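Long-range contacts in MmoQ Response regulator (Methylococcus capsulatus, PDB 3LJX), which probably makes cyclic di-GMP from two GTP molecules as a full-length response regulator with a GGDEF part, of which this chain comprises the helical HDOD region: residues P154-E159 / R174-T179; C101-Y106 / C160-D165; I199-L204 / G217-Q222; A23-L28 / Q41-D46. All coordinates share one frame; numbering follows the deposited sequence.

Contact 1: residues P154-E159 / R174-T179; sequences PEEYSE and RERFAT
Phe177 presents its ring edge to Glu156, with CE1 3.9 Å from Glu156 CB, while CB of Arg176 lies 3.7 Å above the centre of one ring face. CE2 also reaches Tyr157, 3.8 Å from its CD1, and the two aromatic side chains cross at about a right angle. Both carboxylates that meet the Arg176 guanidinium come at its edge. Glu159 OE1 takes NH2 at 3.0 Å, nearly along its own C-O axis, with the carboxylate turned 75° from the guanidinium. Glu156 OE1 is 3.3 Å from NE, a weak hydrogen bond within the salt bridge (N-H...O angle 131°). A bend at chi2 (-72°) and a second at chi3 let the long arginine reach both acids, and Glu175 adds a long salt bridge on its own helix. With an alanine here the two glutamates would probably lose their shared positive charge and be left close together without a mate. The apolar layer faces inward: Trp153 stacks on Phe177, and Leu149 of helix 144-152 touches both aromatic rings. Tyr157 OH also bonds to Glu173 of helix 166-177; through these contacts helices 154-163 and 166-177 meet each other, and their aromatic side chains reach helix 144-152.

Contact 2: residues C101-Y106 / C160-D165; sequences CEAFDY and CLRKAD
Cys101, whose SG lies against Leu161 CD1, has its carbonyl O taken by Phe104 N at 3.0 Å, the bond that closes a type I turn. Its own N donates to Tyr106 OH at 3.1 Å, so both ends of the residue are fixed. The turn offers Leu161 a small apolar surface. Ala103 CB sits 4.0 Å from Leu161 CB, a methyl being small enough for the helix to come this near, and Leu161 CD1 reaches Phe104 CA at 3.8 Å while also meeting the edge of the Phe104 ring. Extended from CG to NE (chi2 173°), Arg162 lays its guanidinium beside the turn with one face over Ala103 CB. Its NH2 forms a salt bridge with Glu102 OE2 at 3.4 Å, both side chains being exposed; the two planes stand 88° apart and the pair makes no hydrogen bond. A water accepts from Arg162 NH1 at 3.3 Å and also lies near Glu102 OE1, bridging the pair. Ser158 OG of helix 154-163 bonds to Ala103 N. Asp105 then caps helix 106-125 through Ala108 N: a beta turn docked on one helix and leading into the N-cap of another, within the helical HDOD region.

Contact 3: residues I199-L204 / G217-Q222; sequences IDALQL and GRFARQ
Ala201 and Ala220 bring the two helices together so closely that their CA atoms are 4.6 Å apart. The Ala201 carbonyl O rests 3.3 Å from Ala220 CB, and Ala220 CA makes a CA-H...O contact with the same oxygen. Alanine suits both places, its methyl being small enough for backbones this close. On one flank of this pair Ala201 CB lies 3.5 Å from Phe219 CD2, an oblique approach to the ring. Phe219 holds CG anti to its backbone N (chi1 -173°), which brings CD2 to Ala201 CB, and its aromatic bulk suits a buried position where it also touches Val130. On the other flank Leu204 CB is as close, 3.5 Å from Ala220 CB, and the tight part runs from Phe219 through the alanines to the base of the leucine. Helices 196-204 and 214-233 thus form a close crossing centred on small residues, their local axes 7.8 Å apart and inclined at -55°; both are part of this all-helical chain, and helix 214-233 is the next helix after 196-204. Further out the packing is looser. Leu204, partly exposed at the end of its helix, brings its CD2 no nearer to Gly217 CA than 4.3 Å. With no side chain of its own, Gly217 offers the leucine only a backbone surface, and Thr216 provides further contact beside it.

Contact 4: residues A23-L28 / Q41-D46; sequences AAILNL and QLIQTD
Leu42 is the principal bump, and the hollow that receives it is lined by Ala24, Ile25 and Leu28 on one face of helix 19-29. Its CD2 methyl goes deepest, 3.4 Å from the carbonyl O of Ala24 and 3.6 Å from Leu28 CD2, while the branch point CG is 3.8 Å from Ile25 CG1. The small Ala24 suits the floor of this hollow, since its CB keeps 4.2 Å from the same Leu42 CD2 and obstructs nothing. Leu28 forms a wall through its CD2 branch. Holding CG anti to the backbone N (chi1 -174°), Leu42 carries its fork out to this surface. A second bump runs the other way: Ile25 CD1, at the end of an extended arm, reaches Ile43 CA at 4.1 Å and Asp46 CB at 4.3 Å, so it fills the dip where helix 36-43 ends and the chain turns. Within the helical HDOD region these are two successive helices in contact through side chains, the second closing in a type I turn from Ile43 to Asp46. Thr45 steadies that turn by folding its OG1 back onto the Leu42 carbonyl O at 2.6 Å, in the carbonyl plane, and the Thr45 N joins it on the same oxygen. Asp46 then caps helix 47-58, its OD2 bonded to Leu49 N and also to Thr17 OG1. Beta-branched Ile43 is buried, its CG1 4.3 Å from Ile25 CG2, with Leu49 and Ile53 of helix 47-58 and Val83 and Ala87 of helix 80-88 packed around it.

Overall arrangement
Contacts 1 and 2 share helix 154-163 and touch one another, their centres about 10 Å apart; they differ in what they meet, a neighbouring helix in contact 1 and a loop turn in contact 2. Both pair exposed or partly exposed charged side chains with an apolar patch, as their partly or wholly superficial places would lead one to expect. Contact 3, about 27 Å from each by centres, is buried and centres on two alanines flanked by a phenylalanine and a leucine, without charges, while contact 4, also apolar but only partly buried, relies on branched aliphatic side chains. Contacts 3 and 4 lie on opposite sides of the chain's centre. Contact 4 comes first along the sequence, and contact 3 opens after the other three have closed.

Contact 1: residues P154-E159 / R174-T179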
loop_
_atom_site.group_PDB
_atom_site.type_symbol
_atom_site.label_atom_id
_atom_site.label_comp_id
_atom_site.label_asym_id
_atom_site.label_seq_id
_atom_site.Cartn_x
_atom_site.Cartn_y
_atom_site.Cartn_z
ATOM N N PRO A 154 17.536 -8.964 -0.871
ATOM C CA PRO A 154 16.830 -10.247 -0.759
ATOM C C PRO A 154 17.497 -11.203 0.226
ATOM O O PRO A 154 16.795 -11.827 1.032
ATOM C CB PRO A 154 16.904 -10.821 -2.181
ATOM C CG PRO A 154 17.251 -9.681 -3.057
ATOM C CD PRO A 154 17.995 -8.686 -2.239
ATOM N N GLU A 155 18.825 -11.318 0.167
ATOM C CA GLU A 155 19.544 -12.259 1.029
ATOM C C GLU A 155 19.694 -11.737 2.448
ATOM O O GLU A 155 19.538 -12.487 3.416
ATOM C CB GLU A 155 20.924 -12.616 0.453
ATOM C CG GLU A 155 20.875 -13.326 -0.893
ATOM C CD GLU A 155 20.230 -14.701 -0.816
ATOM O OE1 GLU A 155 20.316 -15.344 0.253
ATOM O OE2 GLU A 155 19.642 -15.141 -1.828
ATOM N N GLU A 156 20.009 -10.457 2.589
ATOM C CA GLU A 156 20.094 -9.898 3.933
ATOM C C GLU A 156 18.729 -9.939 4.601
ATOM O O GLU A 156 18.615 -10.291 5.776
ATOM C CB GLU A 156 20.629 -8.472 3.911
ATOM C CG GLU A 156 22.132 -8.402 3.752
ATOM C CD GLU A 156 22.869 -8.345 5.078
ATOM O OE1 GLU A 156 22.235 -8.099 6.126
ATOM O OE2 GLU A 156 24.096 -8.533 5.066
ATOM N N TYR A 157 17.686 -9.605 3.848
ATOM C CA TYR A 157 16.364 -9.526 4.447
ATOM C C TYR A 157 15.843 -10.918 4.799
ATOM O O TYR A 157 15.144 -11.067 5.790
ATOM C CB TYR A 157 15.379 -8.756 3.563
ATOM C CG TYR A 157 14.170 -8.231 4.312
ATOM C CD1 TYR A 157 14.318 -7.506 5.494
ATOM C CD2 TYR A 157 12.883 -8.446 3.835
ATOM C CE1 TYR A 157 13.213 -7.011 6.178
ATOM C CE2 TYR A 157 11.769 -7.954 4.509
ATOM C CZ TYR A 157 11.941 -7.239 5.684
ATOM O OH TYR A 157 10.834 -6.749 6.363
ATOM N N SER A 158 16.206 -11.937 4.020
ATOM C CA SER A 158 15.877 -13.323 4.410
ATOM C C SER A 158 16.460 -13.692 5.771
ATOM O O SER A 158 15.787 -14.321 6.583
ATOM C CB SER A 158 16.324 -14.341 3.365
ATOM O OG SER A 158 15.429 -14.373 2.269
ATOM N N GLU A 159 17.702 -13.296 6.031
ATOM C CA GLU A 159 18.260 -13.463 7.370
ATOM C C GLU A 159 17.357 -12.808 8.427
ATOM O O GLU A 159 16.957 -13.453 9.399
ATOM C CB GLU A 159 19.665 -12.874 7.473
ATOM C CG GLU A 159 20.724 -13.570 6.645
ATOM C CD GLU A 159 22.097 -12.904 6.788
ATOM O OE1 GLU A 159 22.306 -12.184 7.795
ATOM O OE2 GLU A 159 22.962 -13.098 5.898
ATOM N N ARG A 174 16.690 -1.834 11.318
ATOM C CA ARG A 174 17.457 -0.612 11.571
ATOM C C ARG A 174 18.966 -0.878 11.627
ATOM O O ARG A 174 19.765 -0.099 11.113
ATOM C CB ARG A 174 16.973 0.085 12.842
ATOM C CG ARG A 174 15.619 0.770 12.658
ATOM C CD ARG A 174 15.077 1.323 13.961
ATOM N NE ARG A 174 13.738 1.888 13.790
ATOM C CZ ARG A 174 12.939 2.274 14.788
ATOM N NH1 ARG A 174 13.325 2.147 16.055
ATOM N NH2 ARG A 174 11.741 2.784 14.521
ATOM N N GLU A 175 19.343 -1.996 12.229
ATOM C CA GLU A 175 20.741 -2.377 12.335
ATOM C C GLU A 175 21.349 -2.667 10.959
ATOM O O GLU A 175 22.432 -2.169 10.618
ATOM C CB GLU A 175 20.840 -3.609 13.225
ATOM C CG GLU A 175 22.191 -3.889 13.806
ATOM C CD GLU A 175 22.115 -4.971 14.877
ATOM O OE1 GLU A 175 21.796 -4.638 16.039
ATOM O OE2 GLU A 175 22.353 -6.156 14.549
ATOM N N ARG A 176 20.644 -3.469 10.164
ATOM C CA ARG A 176 21.169 -3.909 8.871
ATOM C C ARG A 176 21.122 -2.814 7.800
ATOM O O ARG A 176 22.045 -2.674 6.989
ATOM C CB ARG A 176 20.410 -5.152 8.394
ATOM C CG ARG A 176 20.381 -6.302 9.402
ATOM C CD ARG A 176 21.744 -6.963 9.519
ATOM N NE ARG A 176 21.657 -8.414 9.398
ATOM C CZ ARG A 176 21.823 -9.251 10.415
ATOM N NH1 ARG A 176 22.105 -8.775 11.623
ATOM N NH2 ARG A 176 21.715 -10.561 10.227
ATOM N N PHE A 177 20.057 -2.018 7.822
ATOM C CA PHE A 177 19.729 -1.149 6.699
ATOM C C PHE A 177 19.620 0.335 7.056
ATOM O O PHE A 177 19.416 1.168 6.178
ATOM C CB PHE A 177 18.391 -1.590 6.086
ATOM C CG PHE A 177 18.298 -3.067 5.799
ATOM C CD1 PHE A 177 19.114 -3.660 4.850
ATOM C CD2 PHE A 177 17.361 -3.850 6.442
ATOM C CE1 PHE A 177 19.011 -5.018 4.567
ATOM C CE2 PHE A 177 17.256 -5.205 6.163
ATOM C CZ PHE A 177 18.082 -5.785 5.228
ATOM N N ALA A 178 19.735 0.661 8.339
ATOM C CA ALA A 178 19.485 2.021 8.827
ATOM C C ALA A 178 18.112 2.532 8.413
ATOM O O ALA A 178 17.933 3.727 8.194
ATOM C CB ALA A 178 20.546 2.982 8.359
ATOM N N THR A 179 17.151 1.622 8.296
ATOM C CA THR A 179 15.760 2.003 8.126
ATOM C C THR A 179 14.939 0.771 8.460
ATOM O O THR A 179 15.496 -0.316 8.604
ATOM C CB THR A 179 15.471 2.496 6.692
ATOM O OG1 THR A 179 14.122 2.960 6.607
ATOM C CG2 THR A 179 15.677 1.395 5.699
#

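Contact 2: residues C101-Y106 / C160-D165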
loop_
_atom_site.group_PDB
_atom_site.type_symbol
_atom_site.label_atom_id
_atom_site.label_comp_id
_atom_site.label_asym_id
_atom_site.label_seq_id
_atom_site.Cartn_x
_atom_site.Cartn_y
_atom_site.Cartn_z
ATOM N N CYS A 101 13.630 -12.438 -2.738
ATOM C CA CYS A 101 13.779 -12.643 -1.286
ATOM C C CYS A 101 13.148 -13.957 -0.818
ATOM O O CYS A 101 11.931 -14.047 -0.601
ATOM C CB CYS A 101 13.219 -11.467 -0.479
ATOM S SG CYS A 101 13.432 -11.663 1.315
ATOM N N GLU A 102 13.993 -14.969 -0.649
ATOM C CA GLU A 102 13.550 -16.333 -0.377
ATOM C C GLU A 102 12.522 -16.433 0.765
ATOM O O GLU A 102 11.455 -17.047 0.606
ATOM C CB GLU A 102 14.773 -17.222 -0.099
ATOM C CG GLU A 102 14.465 -18.703 0.051
ATOM C CD GLU A 102 15.722 -19.564 0.059
ATOM O OE1 GLU A 102 16.790 -19.084 -0.394
ATOM O OE2 GLU A 102 15.639 -20.728 0.512
ATOM N N ALA A 103 12.837 -15.818 1.905
ATOM C CA ALA A 103 11.986 -15.935 3.090
ATOM C C ALA A 103 10.727 -15.040 3.095
ATOM O O ALA A 103 9.869 -15.190 3.956
ATOM C CB ALA A 103 12.814 -15.719 4.365
ATOM N N PHE A 104 10.610 -14.125 2.136
ATOM C CA PHE A 104 9.450 -13.230 2.081
ATOM C C PHE A 104 8.259 -13.878 1.375
ATOM O O PHE A 104 8.363 -14.350 0.237
ATOM C CB PHE A 104 9.808 -11.912 1.391
ATOM C CG PHE A 104 8.749 -10.835 1.517
ATOM C CD1 PHE A 104 8.497 -10.224 2.750
ATOM C CD2 PHE A 104 8.040 -10.400 0.400
ATOM C CE1 PHE A 104 7.536 -9.218 2.873
ATOM C CE2 PHE A 104 7.085 -9.392 0.509
ATOM C CZ PHE A 104 6.835 -8.798 1.751
ATOM N N ASP A 105 7.118 -13.874 2.053
ATOM C CA ASP A 105 5.907 -14.470 1.511
ATOM C C ASP A 105 5.203 -13.483 0.578
ATOM O O ASP A 105 4.332 -12.732 1.007
ATOM C CB ASP A 105 4.979 -14.891 2.655
ATOM C CG ASP A 105 3.837 -15.776 2.183
ATOM O OD1 ASP A 105 3.545 -15.782 0.964
ATOM O OD2 ASP A 105 3.218 -16.458 3.033
ATOM N N TYR A 106 5.580 -13.489 -0.695
ATOM C CA TYR A 106 5.051 -12.522 -1.648
ATOM C C TYR A 106 3.546 -12.691 -1.878
ATOM O O TYR A 106 2.799 -11.707 -1.911
ATOM C CB TYR A 106 5.805 -12.598 -2.970
ATOM C CG TYR A 106 7.239 -12.072 -2.922
ATOM C CD1 TYR A 106 8.287 -12.878 -2.489
ATOM C CD2 TYR A 106 7.541 -10.777 -3.355
ATOM C CE1 TYR A 106 9.604 -12.397 -2.475
ATOM C CE2 TYR A 106 8.839 -10.290 -3.342
ATOM C CZ TYR A 106 9.874 -11.097 -2.906
ATOM O OH TYR A 106 11.169 -10.600 -2.883
ATOM N N CYS A 160 17.042 -11.529 8.248
ATOM C CA CYS A 160 16.206 -10.839 9.226
ATOM C C CYS A 160 14.877 -11.567 9.429
ATOM O O CYS A 160 14.444 -11.794 10.554
ATOM C CB CYS A 160 15.950 -9.401 8.797
ATOM S SG CYS A 160 17.449 -8.413 8.625
ATOM N N LEU A 161 14.240 -11.949 8.331
ATOM C CA LEU A 161 12.921 -12.561 8.403
ATOM C C LEU A 161 12.946 -13.905 9.124
ATOM O O LEU A 161 11.992 -14.265 9.806
ATOM C CB LEU A 161 12.330 -12.715 6.998
ATOM C CG LEU A 161 11.902 -11.396 6.339
ATOM C CD1 LEU A 161 11.318 -11.663 4.968
ATOM C CD2 LEU A 161 10.901 -10.648 7.206
ATOM N N ARG A 162 14.038 -14.646 8.983
ATOM C CA ARG A 162 14.138 -15.943 9.649
ATOM C C ARG A 162 14.386 -15.822 11.153
ATOM O O ARG A 162 13.960 -16.681 11.917
ATOM C CB ARG A 162 15.197 -16.818 8.980
ATOM C CG ARG A 162 14.793 -17.226 7.580
ATOM C CD ARG A 162 15.892 -17.949 6.851
ATOM N NE ARG A 162 15.381 -18.524 5.610
ATOM C CZ ARG A 162 15.861 -18.252 4.398
ATOM N NH1 ARG A 162 16.881 -17.410 4.250
ATOM N NH2 ARG A 162 15.321 -18.833 3.334
ATOM N N LYS A 163 15.044 -14.747 11.582
ATOM C CA LYS A 163 15.400 -14.620 12.991
ATOM C C LYS A 163 14.520 -13.700 13.834
ATOM O O LYS A 163 14.616 -13.722 15.059
ATOM C CB LYS A 163 16.873 -14.246 13.162
ATOM C CG LYS A 163 17.334 -13.106 12.314
ATOM C CD LYS A 163 18.848 -12.957 12.391
ATOM C CE LYS A 163 19.307 -12.504 13.776
ATOM N NZ LYS A 163 20.684 -11.909 13.738
ATOM N N ALA A 164 13.657 -12.908 13.208
ATOM C CA ALA A 164 12.850 -11.975 13.993
ATOM C C ALA A 164 11.498 -11.632 13.385
ATOM O O ALA A 164 11.256 -11.849 12.196
ATOM C CB ALA A 164 13.638 -10.698 14.266
ATOM N N ASP A 165 10.620 -11.088 14.222
ATOM C CA ASP A 165 9.344 -10.544 13.777
ATOM C C ASP A 165 8.948 -9.390 14.699
ATOM O O ASP A 165 9.674 -9.070 15.650
ATOM C CB ASP A 165 8.260 -11.620 13.744
ATOM C CG ASP A 165 8.111 -12.346 15.074
ATOM O OD1 ASP A 165 8.316 -11.713 16.141
ATOM O OD2 ASP A 165 7.789 -13.558 15.045
HETATM O O HOH W 1 18.237 -16.840 1.312
#

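Contact 3: residues I199-L204 / G217-Q222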
loop_
_atom_site.group_PDB
_atom_site.type_symbol
_atom_site.label_atom_id
_atom_site.label_comp_id
_atom_site.label_asym_id
_atom_site.label_seq_id
_atom_site.Cartn_x
_atom_site.Cartn_y
_atom_site.Cartn_z
ATOM N N ILE A 199 0.461 10.215 6.045
ATOM C CA ILE A 199 1.543 9.466 6.679
ATOM C C ILE A 199 1.371 9.458 8.210
ATOM O O ILE A 199 1.581 8.423 8.867
ATOM C CB ILE A 199 2.942 10.011 6.286
ATOM C CG1 ILE A 199 3.308 9.597 4.858
ATOM C CG2 ILE A 199 4.001 9.458 7.199
ATOM C CD1 ILE A 199 2.774 10.517 3.801
ATOM N N ASP A 200 0.969 10.593 8.781
ATOM C CA ASP A 200 0.747 10.642 10.225
ATOM C C ASP A 200 -0.409 9.735 10.628
ATOM O O ASP A 200 -0.356 9.068 11.661
ATOM C CB ASP A 200 0.474 12.069 10.716
ATOM C CG ASP A 200 1.716 12.965 10.664
ATOM O OD1 ASP A 200 2.833 12.457 10.416
ATOM O OD2 ASP A 200 1.574 14.189 10.874
ATOM N N ALA A 201 -1.461 9.706 9.819
ATOM C CA ALA A 201 -2.615 8.891 10.176
ATOM C C ALA A 201 -2.179 7.424 10.161
ATOM O O ALA A 201 -2.535 6.643 11.047
ATOM C CB ALA A 201 -3.755 9.142 9.220
ATOM N N LEU A 202 -1.363 7.074 9.171
ATOM C CA LEU A 202 -0.826 5.724 9.042
ATOM C C LEU A 202 0.038 5.345 10.238
ATOM O O LEU A 202 -0.124 4.267 10.826
ATOM C CB LEU A 202 0.011 5.613 7.772
ATOM C CG LEU A 202 0.724 4.279 7.577
ATOM C CD1 LEU A 202 -0.300 3.142 7.509
ATOM C CD2 LEU A 202 1.608 4.307 6.308
ATOM N N GLN A 203 0.957 6.230 10.604
ATOM C CA GLN A 203 1.806 5.965 11.760
ATOM C C GLN A 203 0.985 5.832 13.042
ATOM O O GLN A 203 1.205 4.914 13.829
ATOM C CB GLN A 203 2.869 7.048 11.928
ATOM C CG GLN A 203 3.964 6.627 12.895
ATOM C CD GLN A 203 5.138 7.582 12.918
ATOM O OE1 GLN A 203 5.068 8.690 12.386
ATOM N NE2 GLN A 203 6.227 7.155 13.542
ATOM N N LEU A 204 0.048 6.756 13.245
ATOM C CA LEU A 204 -0.875 6.686 14.373
ATOM C C LEU A 204 -1.603 5.336 14.414
ATOM O O LEU A 204 -1.760 4.732 15.482
ATOM C CB LEU A 204 -1.910 7.803 14.268
ATOM C CG LEU A 204 -2.076 8.753 15.440
ATOM C CD1 LEU A 204 -0.722 9.198 15.951
ATOM C CD2 LEU A 204 -2.914 9.955 15.015
ATOM N N GLY A 217 -6.976 11.299 13.910
ATOM C CA GLY A 217 -7.239 10.208 14.833
ATOM C C GLY A 217 -8.302 9.276 14.282
ATOM O O GLY A 217 -8.193 8.051 14.391
ATOM N N ARG A 218 -9.327 9.848 13.658
ATOM C CA ARG A 218 -10.430 9.029 13.163
ATOM C C ARG A 218 -9.979 8.193 11.970
ATOM O O ARG A 218 -10.291 6.997 11.869
ATOM C CB ARG A 218 -11.639 9.885 12.802
ATOM C CG ARG A 218 -12.895 9.076 12.547
ATOM C CD ARG A 218 -14.038 9.983 12.157
ATOM N NE ARG A 218 -14.955 10.178 13.264
ATOM C CZ ARG A 218 -16.148 9.600 13.336
ATOM N NH1 ARG A 218 -16.559 8.812 12.348
ATOM N NH2 ARG A 218 -16.931 9.815 14.387
ATOM N N PHE A 219 -9.217 8.810 11.079
ATOM C CA PHE A 219 -8.697 8.081 9.935
ATOM C C PHE A 219 -7.727 7.001 10.432
ATOM O O PHE A 219 -7.755 5.869 9.947
ATOM C CB PHE A 219 -8.029 9.049 8.952
ATOM C CG PHE A 219 -7.608 8.419 7.655
ATOM C CD1 PHE A 219 -8.351 7.406 7.083
ATOM C CD2 PHE A 219 -6.477 8.873 6.989
ATOM C CE1 PHE A 219 -7.959 6.829 5.878
ATOM C CE2 PHE A 219 -6.080 8.307 5.784
ATOM C CZ PHE A 219 -6.830 7.281 5.226
ATOM N N ALA A 220 -6.896 7.335 11.421
ATOM C CA ALA A 220 -5.994 6.342 11.995
ATOM C C ALA A 220 -6.776 5.124 12.519
ATOM O O ALA A 220 -6.402 3.975 12.270
ATOM C CB ALA A 220 -5.124 6.960 13.109
ATOM N N ARG A 221 -7.859 5.369 13.245
ATOM C CA ARG A 221 -8.659 4.261 13.767
ATOM C C ARG A 221 -9.274 3.456 12.616
ATOM O O ARG A 221 -9.425 2.238 12.717
ATOM C CB ARG A 221 -9.735 4.755 14.733
ATOM C CG ARG A 221 -9.190 5.105 16.126
ATOM C CD ARG A 221 -10.291 5.542 17.111
ATOM N NE ARG A 221 -10.724 6.914 16.852
ATOM C CZ ARG A 221 -10.063 7.987 17.273
ATOM N NH1 ARG A 221 -8.940 7.849 17.979
ATOM N NH2 ARG A 221 -10.512 9.202 16.985
ATOM N N GLN A 222 -9.582 4.120 11.505
ATOM C CA GLN A 222 -10.126 3.415 10.342
ATOM C C GLN A 222 -9.082 2.532 9.683
ATOM O O GLN A 222 -9.383 1.412 9.233
ATOM C CB GLN A 222 -10.694 4.391 9.328
ATOM C CG GLN A 222 -11.959 5.135 9.801
ATOM C CD GLN A 222 -12.320 6.281 8.852
ATOM O OE1 GLN A 222 -11.430 6.941 8.287
ATOM N NE2 GLN A 222 -13.621 6.519 8.673
#

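Contact 4: residues A23-L28 / Q41-D46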
loop_
_atom_site.group_PDB
_atom_site.type_symbol
_atom_site.label_atom_id
_atom_site.label_comp_id
_atom_site.label_asym_id
_atom_site.label_seq_id
_atom_site.Cartn_x
_atom_site.Cartn_y
_atom_site.Cartn_z
ATOM N N ALA A 23 0.218 -10.540 -15.940
ATOM C CA ALA A 23 -0.349 -11.120 -17.165
ATOM C C ALA A 23 -1.679 -10.468 -17.498
ATOM O O ALA A 23 -1.918 -10.076 -18.642
ATOM C CB ALA A 23 -0.520 -12.627 -17.035
ATOM N N ALA A 24 -2.540 -10.339 -16.493
ATOM C CA ALA A 24 -3.861 -9.754 -16.704
ATOM C C ALA A 24 -3.808 -8.252 -17.013
ATOM O O ALA A 24 -4.628 -7.737 -17.778
ATOM C CB ALA A 24 -4.760 -10.020 -15.514
ATOM N N ILE A 25 -2.865 -7.546 -16.401
ATOM C CA ILE A 25 -2.733 -6.124 -16.668
ATOM C C ILE A 25 -2.276 -5.936 -18.113
ATOM O O ILE A 25 -2.850 -5.127 -18.854
ATOM C CB ILE A 25 -1.762 -5.428 -15.676
ATOM C CG1 ILE A 25 -2.428 -5.257 -14.306
ATOM C CG2 ILE A 25 -1.348 -4.068 -16.207
ATOM C CD1 ILE A 25 -1.459 -4.894 -13.193
ATOM N N LEU A 26 -1.258 -6.697 -18.516
ATOM C CA LEU A 26 -0.744 -6.635 -19.887
ATOM C C LEU A 26 -1.826 -6.978 -20.905
ATOM O O LEU A 26 -1.976 -6.295 -21.919
ATOM C CB LEU A 26 0.454 -7.566 -20.066
ATOM C CG LEU A 26 1.751 -7.048 -19.443
ATOM C CD1 LEU A 26 2.814 -8.130 -19.440
ATOM C CD2 LEU A 26 2.244 -5.795 -20.175
ATOM N N ASN A 27 -2.582 -8.032 -20.627
ATOM C CA ASN A 27 -3.675 -8.428 -21.498
ATOM C C ASN A 27 -4.630 -7.271 -21.746
ATOM O O ASN A 27 -4.950 -6.944 -22.883
ATOM C CB ASN A 27 -4.436 -9.602 -20.897
ATOM C CG ASN A 27 -5.654 -9.975 -21.712
ATOM O OD1 ASN A 27 -6.784 -9.619 -21.363
ATOM N ND2 ASN A 27 -5.431 -10.684 -22.820
ATOM N N LEU A 28 -5.076 -6.645 -20.665
ATOM C CA LEU A 28 -5.975 -5.494 -20.744
ATOM C C LEU A 28 -5.311 -4.286 -21.421
ATOM O O LEU A 28 -5.927 -3.588 -22.226
ATOM C CB LEU A 28 -6.443 -5.113 -19.342
ATOM C CG LEU A 28 -7.715 -4.293 -19.279
ATOM C CD1 LEU A 28 -8.844 -5.062 -19.969
ATOM C CD2 LEU A 28 -8.062 -3.972 -17.819
ATOM N N GLN A 41 -9.108 -0.185 -12.268
ATOM C CA GLN A 41 -9.579 -1.202 -11.334
ATOM C C GLN A 41 -8.571 -2.341 -11.246
ATOM O O GLN A 41 -8.273 -2.859 -10.166
ATOM C CB GLN A 41 -10.940 -1.748 -11.776
ATOM C CG GLN A 41 -12.120 -0.864 -11.409
ATOM C CD GLN A 41 -12.777 -1.278 -10.094
ATOM O OE1 GLN A 41 -12.518 -0.690 -9.035
ATOM N NE2 GLN A 41 -13.630 -2.301 -10.158
ATOM N N LEU A 42 -8.037 -2.718 -12.399
ATOM C CA LEU A 42 -7.114 -3.828 -12.457
ATOM C C LEU A 42 -5.730 -3.420 -11.940
ATOM O O LEU A 42 -5.101 -4.154 -11.172
ATOM C CB LEU A 42 -7.043 -4.354 -13.885
ATOM C CG LEU A 42 -6.217 -5.616 -14.060
ATOM C CD1 LEU A 42 -6.522 -6.595 -12.942
ATOM C CD2 LEU A 42 -6.495 -6.237 -15.424
ATOM N N ILE A 43 -5.263 -2.243 -12.348
ATOM C CA ILE A 43 -3.918 -1.795 -11.987
ATOM C C ILE A 43 -3.827 -1.574 -10.480
ATOM O O ILE A 43 -2.790 -1.827 -9.861
ATOM C CB ILE A 43 -3.546 -0.487 -12.709
ATOM C CG1 ILE A 43 -3.187 -0.766 -14.172
ATOM C CG2 ILE A 43 -2.379 0.208 -12.019
ATOM C CD1 ILE A 43 -2.965 0.484 -15.001
ATOM N N GLN A 44 -4.920 -1.106 -9.883
ATOM C CA GLN A 44 -4.852 -0.760 -8.476
ATOM C C GLN A 44 -4.918 -1.998 -7.579
ATOM O O GLN A 44 -4.991 -1.870 -6.363
ATOM C CB GLN A 44 -5.914 0.265 -8.092
ATOM C CG GLN A 44 -7.309 -0.305 -8.049
ATOM C CD GLN A 44 -8.307 0.709 -7.543
ATOM O OE1 GLN A 44 -7.995 1.900 -7.448
ATOM N NE2 GLN A 44 -9.515 0.247 -7.207
ATOM N N THR A 45 -4.884 -3.193 -8.169
ATOM C CA THR A 45 -4.684 -4.400 -7.367
ATOM C C THR A 45 -3.185 -4.650 -7.153
ATOM O O THR A 45 -2.800 -5.543 -6.386
ATOM C CB THR A 45 -5.302 -5.667 -7.998
ATOM O OG1 THR A 45 -4.693 -5.924 -9.273
ATOM C CG2 THR A 45 -6.805 -5.523 -8.158
ATOM N N ASP A 46 -2.343 -3.869 -7.830
ATOM C CA ASP A 46 -0.895 -4.064 -7.728
ATOM C C ASP A 46 -0.172 -2.876 -7.085
ATOM O O ASP A 46 -0.130 -1.779 -7.652
ATOM C CB ASP A 46 -0.283 -4.361 -9.097
ATOM C CG ASP A 46 1.218 -4.552 -9.020
ATOM O OD1 ASP A 46 1.661 -5.485 -8.309
ATOM O OD2 ASP A 46 1.957 -3.771 -9.659
#